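Sensor protein (Geobacter sulfurreducens PCA, PDB 2R78) probably transfers phosphate from ATP to a protein histidine as a two-component sensor kinase, of which this chain is a PAS domain. Local coordinates at residues L34-A39 with D49-L54; P80-R85 with E98-L103. All blocks are in the same frame, centred on the assembly; numbering follows the deposited sequence.

Overall arrangement
Both contacts belong to the same PAS domain and reach its antiparallel sheet, strand order 2-1-5-4-3, from opposite edges. Contact 1 joins the end of strand 33-36, outermost on one side, to the end of the short helix 48-51 by apolar packing; contact 2 pairs strand 81-88, outermost on the other side, with its hairpin partner 94-103 by backbone hydrogen bonds. Their centres lie about 17 Å apart, on opposite sides of the chain's centre, and their nearest atoms stay about 8 Å from each other. An acetate lies about 5 Å from the Leu52 side chain and another about 4 Å from that of Leu99, both probably from the crystallisation liquor.

Contact 1: residues L34-A39 with D49-L54; sequences LDVNPA and DEFLAL
The Val36 side chain and the Leu34 backbone, at the end of an outer strand of the PAS sheet, meet Phe51, on the last turn of helix 48-51, and Leu52 just beyond it: an apolar packing contact. Val36 lies over one face of the Phe51 ring, its CB 4.1 Å above the plane and offset toward the rim, while its CG2 reaches Phe51 CB at 3.9 Å. The opposite face is covered by CD1 of Leu54, held there by a type I turn in which Leu54 N bonds Phe51 O at 2.9 Å. With chi1 at -153°, the Phe51 ring swings away from its own backbone N and in beside Val36. Ile40 and Ile44 of helix 38-44 also touch it, and an alanine in its place would probably leave a gap between Val36 and Leu54. Leu52 meets backbone instead of side chain: its CD2 lies 3.3 Å from Leu34 C, at the bulge where Leu34 and Asp35 both face Ile26. Asp35 turns its charge aside, OD1 accepting Val36 N at 2.8 Å and pairing with Arg48. The join is thus apolar packing, buried at Val36 and Phe51 and partly exposed at Leu34 and Leu52.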
loop_
_atom_site.group_PDB
_atom_site.type_symbol
_atom_site.label_atom_id
_atom_site.label_comp_id
_atom_site.label_asym_id
_atom_site.label_seq_id
_atom_site.Cartn_x
_atom_site.Cartn_y
_atom_site.Cartn_z
ATOM N N LEU B 34 -3.690 -15.408 6.314
ATOM C CA LEU B 34 -4.778 -15.679 5.337
ATOM C C LEU B 34 -4.413 -15.269 3.894
ATOM O O LEU B 34 -4.845 -15.922 2.903
ATOM C CB LEU B 34 -6.047 -14.930 5.736
ATOM C CG LEU B 34 -6.743 -15.225 7.080
ATOM C CD1 LEU B 34 -7.974 -14.418 7.222
ATOM C CD2 LEU B 34 -7.075 -16.700 7.216
ATOM N N ASP B 35 -3.637 -14.201 3.760
ATOM C CA ASP B 35 -3.120 -13.814 2.446
ATOM C C ASP B 35 -1.849 -13.003 2.617
ATOM O O ASP B 35 -1.598 -12.445 3.710
ATOM C CB ASP B 35 -4.176 -13.022 1.667
ATOM C CG ASP B 35 -4.031 -13.127 0.155
ATOM O OD1 ASP B 35 -3.012 -13.702 -0.348
ATOM O OD2 ASP B 35 -4.958 -12.603 -0.540
ATOM N N VAL B 36 -1.043 -12.973 1.558
ATOM C CA VAL B 36 0.247 -12.273 1.526
ATOM C C VAL B 36 0.520 -11.819 0.109
ATOM O O VAL B 36 0.235 -12.540 -0.855
ATOM C CB VAL B 36 1.461 -13.135 1.994
ATOM C CG1 VAL B 36 1.362 -13.373 3.478
ATOM C CG2 VAL B 36 1.572 -14.429 1.173
ATOM N N ASN B 37 1.053 -10.615 -0.022
ATOM C CA ASN B 37 1.202 -10.064 -1.359
ATOM C C ASN B 37 2.511 -10.456 -2.037
ATOM O O ASN B 37 3.424 -11.011 -1.402
ATOM C CB ASN B 37 0.950 -8.559 -1.374
ATOM C CG ASN B 37 2.095 -7.760 -0.886
ATOM O OD1 ASN B 37 2.966 -8.241 -0.144
ATOM N ND2 ASN B 37 2.083 -6.486 -1.241
ATOM N N PRO B 38 2.617 -10.194 -3.338
ATOM C CA PRO B 38 3.863 -10.598 -3.975
ATOM C C PRO B 38 5.137 -10.002 -3.348
ATOM O O PRO B 38 6.180 -10.684 -3.310
ATOM C CB PRO B 38 3.685 -10.110 -5.414
ATOM C CG PRO B 38 2.212 -10.152 -5.626
ATOM C CD PRO B 38 1.631 -9.689 -4.310
ATOM N N ALA B 39 5.064 -8.753 -2.895
ATOM C CA ALA B 39 6.227 -8.085 -2.311
ATOM C C ALA B 39 6.768 -8.857 -1.115
ATOM O O ALA B 39 7.989 -8.990 -0.990
ATOM C CB ALA B 39 5.926 -6.655 -1.935
ATOM N N ASP B 49 1.746 -20.123 -0.696
ATOM C CA ASP B 49 1.265 -21.299 0.039
ATOM C C ASP B 49 2.094 -21.642 1.267
ATOM O O ASP B 49 1.563 -22.091 2.272
ATOM C CB ASP B 49 1.219 -22.514 -0.904
ATOM C CG ASP B 49 0.248 -22.307 -2.033
ATOM O OD1 ASP B 49 -0.702 -21.505 -1.842
ATOM O OD2 ASP B 49 0.437 -22.920 -3.114
ATOM N N GLU B 50 3.388 -21.404 1.169
ATOM C CA GLU B 50 4.317 -21.649 2.273
ATOM C C GLU B 50 4.130 -20.630 3.376
ATOM O O GLU B 50 4.103 -20.964 4.562
ATOM C CB GLU B 50 5.730 -21.577 1.754
ATOM C CG GLU B 50 6.024 -22.718 0.836
ATOM C CD GLU B 50 7.385 -22.640 0.227
ATOM O OE1 GLU B 50 7.861 -21.521 -0.116
ATOM O OE2 GLU B 50 7.989 -23.720 0.093
ATOM N N PHE B 51 3.959 -19.380 2.961
ATOM C CA PHE B 51 3.678 -18.328 3.914
ATOM C C PHE B 51 2.363 -18.594 4.651
ATOM O O PHE B 51 2.269 -18.377 5.857
ATOM C CB PHE B 51 3.661 -16.967 3.218
ATOM C CG PHE B 51 4.000 -15.850 4.118
ATOM C CD1 PHE B 51 5.210 -15.193 4.013
ATOM C CD2 PHE B 51 3.105 -15.440 5.073
ATOM C CE1 PHE B 51 5.525 -14.152 4.869
ATOM C CE2 PHE B 51 3.419 -14.382 5.922
ATOM C CZ PHE B 51 4.618 -13.750 5.811
ATOM N N LEU B 52 1.358 -19.120 3.944
ATOM C CA LEU B 52 0.060 -19.363 4.546
ATOM C C LEU B 52 -0.006 -20.581 5.489
ATOM O O LEU B 52 -1.054 -20.863 6.070
ATOM C CB LEU B 52 -1.015 -19.452 3.438
ATOM C CG LEU B 52 -1.211 -18.128 2.675
ATOM C CD1 LEU B 52 -2.268 -18.280 1.582
ATOM C CD2 LEU B 52 -1.571 -16.954 3.582
ATOM N N ALA B 53 1.114 -21.265 5.665
ATOM C CA ALA B 53 1.213 -22.285 6.709
ATOM C C ALA B 53 1.758 -21.686 8.005
ATOM O O ALA B 53 1.810 -22.371 9.038
ATOM C CB ALA B 53 2.094 -23.430 6.245
ATOM N N LEU B 54 2.151 -20.416 7.954
ATOM C CA LEU B 54 2.734 -19.740 9.119
ATOM C C LEU B 54 1.674 -19.089 9.997
ATOM O O LEU B 54 0.577 -18.667 9.554
ATOM C CB LEU B 54 3.749 -18.674 8.689
ATOM C CG LEU B 54 5.077 -19.053 8.014
ATOM C CD1 LEU B 54 5.766 -17.854 7.401
ATOM C CD2 LEU B 54 6.018 -19.719 9.020
#

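Contact 2: residues P80-R85 with E98-L103; sequences PLREER and ELSAHL
Glu83 O accepts Leu99 N at 2.7 Å, the shortest of four backbone bonds between the strands. The return bond, Glu83 N to Leu99 O, is 3.0 Å, and the same Leu99 O also receives the CA-H of Arg82, its CA 3.2 Å away. Leu81 and Ala101 form the next hydrogen-bonded pair; Arg82-Ser100 and Glu84-Glu98 are the non-hydrogen-bonded ones. On the face bearing Leu81, Leu99 and Ala101, Leu81 CD2 crosses to Leu99 CB at 3.8 Å, and Leu81 CB meets Ala101 CB at 3.9 Å. Helix 67-76 covers Leu81 and Ala101 there, and its Trp67 binds the Glu83 carboxylate. On the other face Arg82 folds back over the neighbouring strand, bent at chi2 (71°) and chi3 (60°), which lays its CD 3.7 Å from Glu98 CD and its guanidinium by Ser100 OG. Glu98 OE1 lies well out of the guanidinium plane, 4.2 Å from Arg82 NH1, so the opposite charges are near but no N-H points at the oxygen, short of a salt bridge. A water donates to both Glu84 OE2 (2.7 Å) and Glu98 OE2, probably easing the nearness of two like charges. Ile21 of the second subunit packs on Arg82 and Glu98, and His19 of that subunit stacks on His102. Strands 81-88 and 94-103, adjacent in the chain and antiparallel, form a beta hairpin at one edge of the five-stranded PAS sheet.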
loop_
_atom_site.group_PDB
_atom_site.type_symbol
_atom_site.label_atom_id
_atom_site.label_comp_id
_atom_site.label_asym_id
_atom_site.label_seq_id
_atom_site.Cartn_x
_atom_site.Cartn_y
_atom_site.Cartn_z
ATOM N N PRO B 80 -3.600 -0.235 17.339
ATOM C CA PRO B 80 -2.790 -0.569 16.156
ATOM C C PRO B 80 -1.338 -0.829 16.555
ATOM O O PRO B 80 -0.824 -0.188 17.454
ATOM C CB PRO B 80 -2.857 0.685 15.278
ATOM C CG PRO B 80 -3.806 1.606 15.934
ATOM C CD PRO B 80 -4.198 1.110 17.263
ATOM N N LEU B 81 -0.723 -1.802 15.896
ATOM C CA LEU B 81 0.662 -2.122 16.104
ATOM C C LEU B 81 1.477 -1.254 15.172
ATOM O O LEU B 81 1.115 -1.060 14.001
ATOM C CB LEU B 81 0.888 -3.605 15.812
ATOM C CG LEU B 81 2.320 -4.124 15.903
ATOM C CD1 LEU B 81 2.361 -5.576 16.420
ATOM C CD2 LEU B 81 3.048 -3.975 14.613
ATOM N N ARG B 82 2.576 -0.723 15.700
ATOM C CA ARG B 82 3.597 -0.096 14.896
ATOM C C ARG B 82 4.910 -0.312 15.612
ATOM O O ARG B 82 5.205 0.361 16.615
ATOM C CB ARG B 82 3.355 1.395 14.742
ATOM C CG ARG B 82 4.469 2.130 14.051
ATOM C CD ARG B 82 4.558 1.805 12.582
ATOM N NE ARG B 82 3.313 2.167 11.895
ATOM C CZ ARG B 82 3.055 3.320 11.275
ATOM N NH1 ARG B 82 3.944 4.319 11.229
ATOM N NH2 ARG B 82 1.872 3.480 10.702
ATOM N N GLU B 83 5.644 -1.291 15.126
ATOM C CA GLU B 83 6.940 -1.586 15.684
ATOM C C GLU B 83 7.788 -2.398 14.726
ATOM O O GLU B 83 7.276 -2.988 13.744
ATOM C CB GLU B 83 6.767 -2.297 17.023
ATOM C CG GLU B 83 6.227 -3.669 16.968
ATOM C CD GLU B 83 5.797 -4.182 18.366
ATOM O OE1 GLU B 83 6.591 -4.917 19.011
ATOM O OE2 GLU B 83 4.684 -3.799 18.841
ATOM N N GLU B 84 9.091 -2.397 14.993
ATOM C CA GLU B 84 10.026 -3.104 14.162
ATOM C C GLU B 84 10.188 -4.526 14.662
ATOM O O GLU B 84 10.174 -4.789 15.875
ATOM C CB GLU B 84 11.364 -2.389 14.181
ATOM C CG GLU B 84 11.307 -0.985 13.584
ATOM C CD GLU B 84 12.649 -0.318 13.498
ATOM O OE1 GLU B 84 13.638 -0.943 13.962
ATOM O OE2 GLU B 84 12.686 0.854 13.028
ATOM N N ARG B 85 10.376 -5.440 13.715
ATOM C CA ARG B 85 10.673 -6.814 14.032
ATOM C C ARG B 85 11.753 -7.357 13.104
ATOM O O ARG B 85 11.745 -7.069 11.921
ATOM C CB ARG B 85 9.422 -7.677 13.889
ATOM C CG ARG B 85 8.388 -7.346 14.901
ATOM C CD ARG B 85 8.802 -7.728 16.279
ATOM N NE ARG B 85 8.800 -9.173 16.565
ATOM C CZ ARG B 85 9.182 -9.688 17.728
ATOM N NH1 ARG B 85 9.602 -8.880 18.724
ATOM N NH2 ARG B 85 9.137 -10.984 17.936
ATOM N N GLU B 98 9.727 -2.745 9.526
ATOM C CA GLU B 98 8.788 -2.044 10.365
ATOM C C GLU B 98 7.404 -2.556 10.036
ATOM O O GLU B 98 6.977 -2.475 8.873
ATOM C CB GLU B 98 8.807 -0.556 10.112
ATOM C CG GLU B 98 7.929 0.171 11.089
ATOM C CD GLU B 98 7.785 1.628 10.751
ATOM O OE1 GLU B 98 7.074 1.941 9.761
ATOM O OE2 GLU B 98 8.390 2.444 11.479
ATOM N N LEU B 99 6.708 -3.034 11.059
ATOM C CA LEU B 99 5.377 -3.582 10.887
ATOM C C LEU B 99 4.322 -2.579 11.360
ATOM O O LEU B 99 4.479 -1.963 12.410
ATOM C CB LEU B 99 5.223 -4.878 11.686
ATOM C CG LEU B 99 6.149 -6.054 11.393
ATOM C CD1 LEU B 99 5.875 -7.192 12.429
ATOM C CD2 LEU B 99 6.008 -6.575 9.969
ATOM N N SER B 100 3.227 -2.492 10.617
ATOM C CA SER B 100 2.014 -1.833 11.062
ATOM C C SER B 100 0.909 -2.877 10.964
ATOM O O SER B 100 0.930 -3.720 10.052
ATOM C CB SER B 100 1.750 -0.630 10.169
ATOM O OG SER B 100 2.870 0.253 10.308
ATOM N N ALA B 101 0.013 -2.906 11.940
ATOM C CA ALA B 101 -1.103 -3.836 11.861
ATOM C C ALA B 101 -2.334 -3.159 12.398
ATOM O O ALA B 101 -2.275 -2.492 13.427
ATOM C CB ALA B 101 -0.800 -5.135 12.602
ATOM N N HIS B 102 -3.438 -3.308 11.665
ATOM C CA HIS B 102 -4.683 -2.630 11.955
ATOM C C HIS B 102 -5.849 -3.614 11.910
ATOM O O HIS B 102 -5.970 -4.397 10.977
ATOM C CB HIS B 102 -4.900 -1.504 10.933
ATOM C CG HIS B 102 -3.967 -0.338 11.114
ATOM N ND1 HIS B 102 -2.753 -0.252 10.481
ATOM C CD2 HIS B 102 -4.072 0.778 11.873
ATOM C CE1 HIS B 102 -2.146 0.866 10.840
ATOM N NE2 HIS B 102 -2.935 1.517 11.675
ATOM N N LEU B 103 -6.683 -3.588 12.941
ATOM C CA LEU B 103 -7.896 -4.391 12.965
ATOM C C LEU B 103 -8.859 -3.866 11.928
ATOM O O LEU B 103 -9.096 -2.657 11.871
ATOM C CB LEU B 103 -8.548 -4.304 14.340
ATOM C CG LEU B 103 -9.792 -5.125 14.589
ATOM C CD1 LEU B 103 -9.502 -6.631 14.497
ATOM C CD2 LEU B 103 -10.305 -4.717 15.954
HETATM O O HOH W 1 11.445 1.993 10.915
#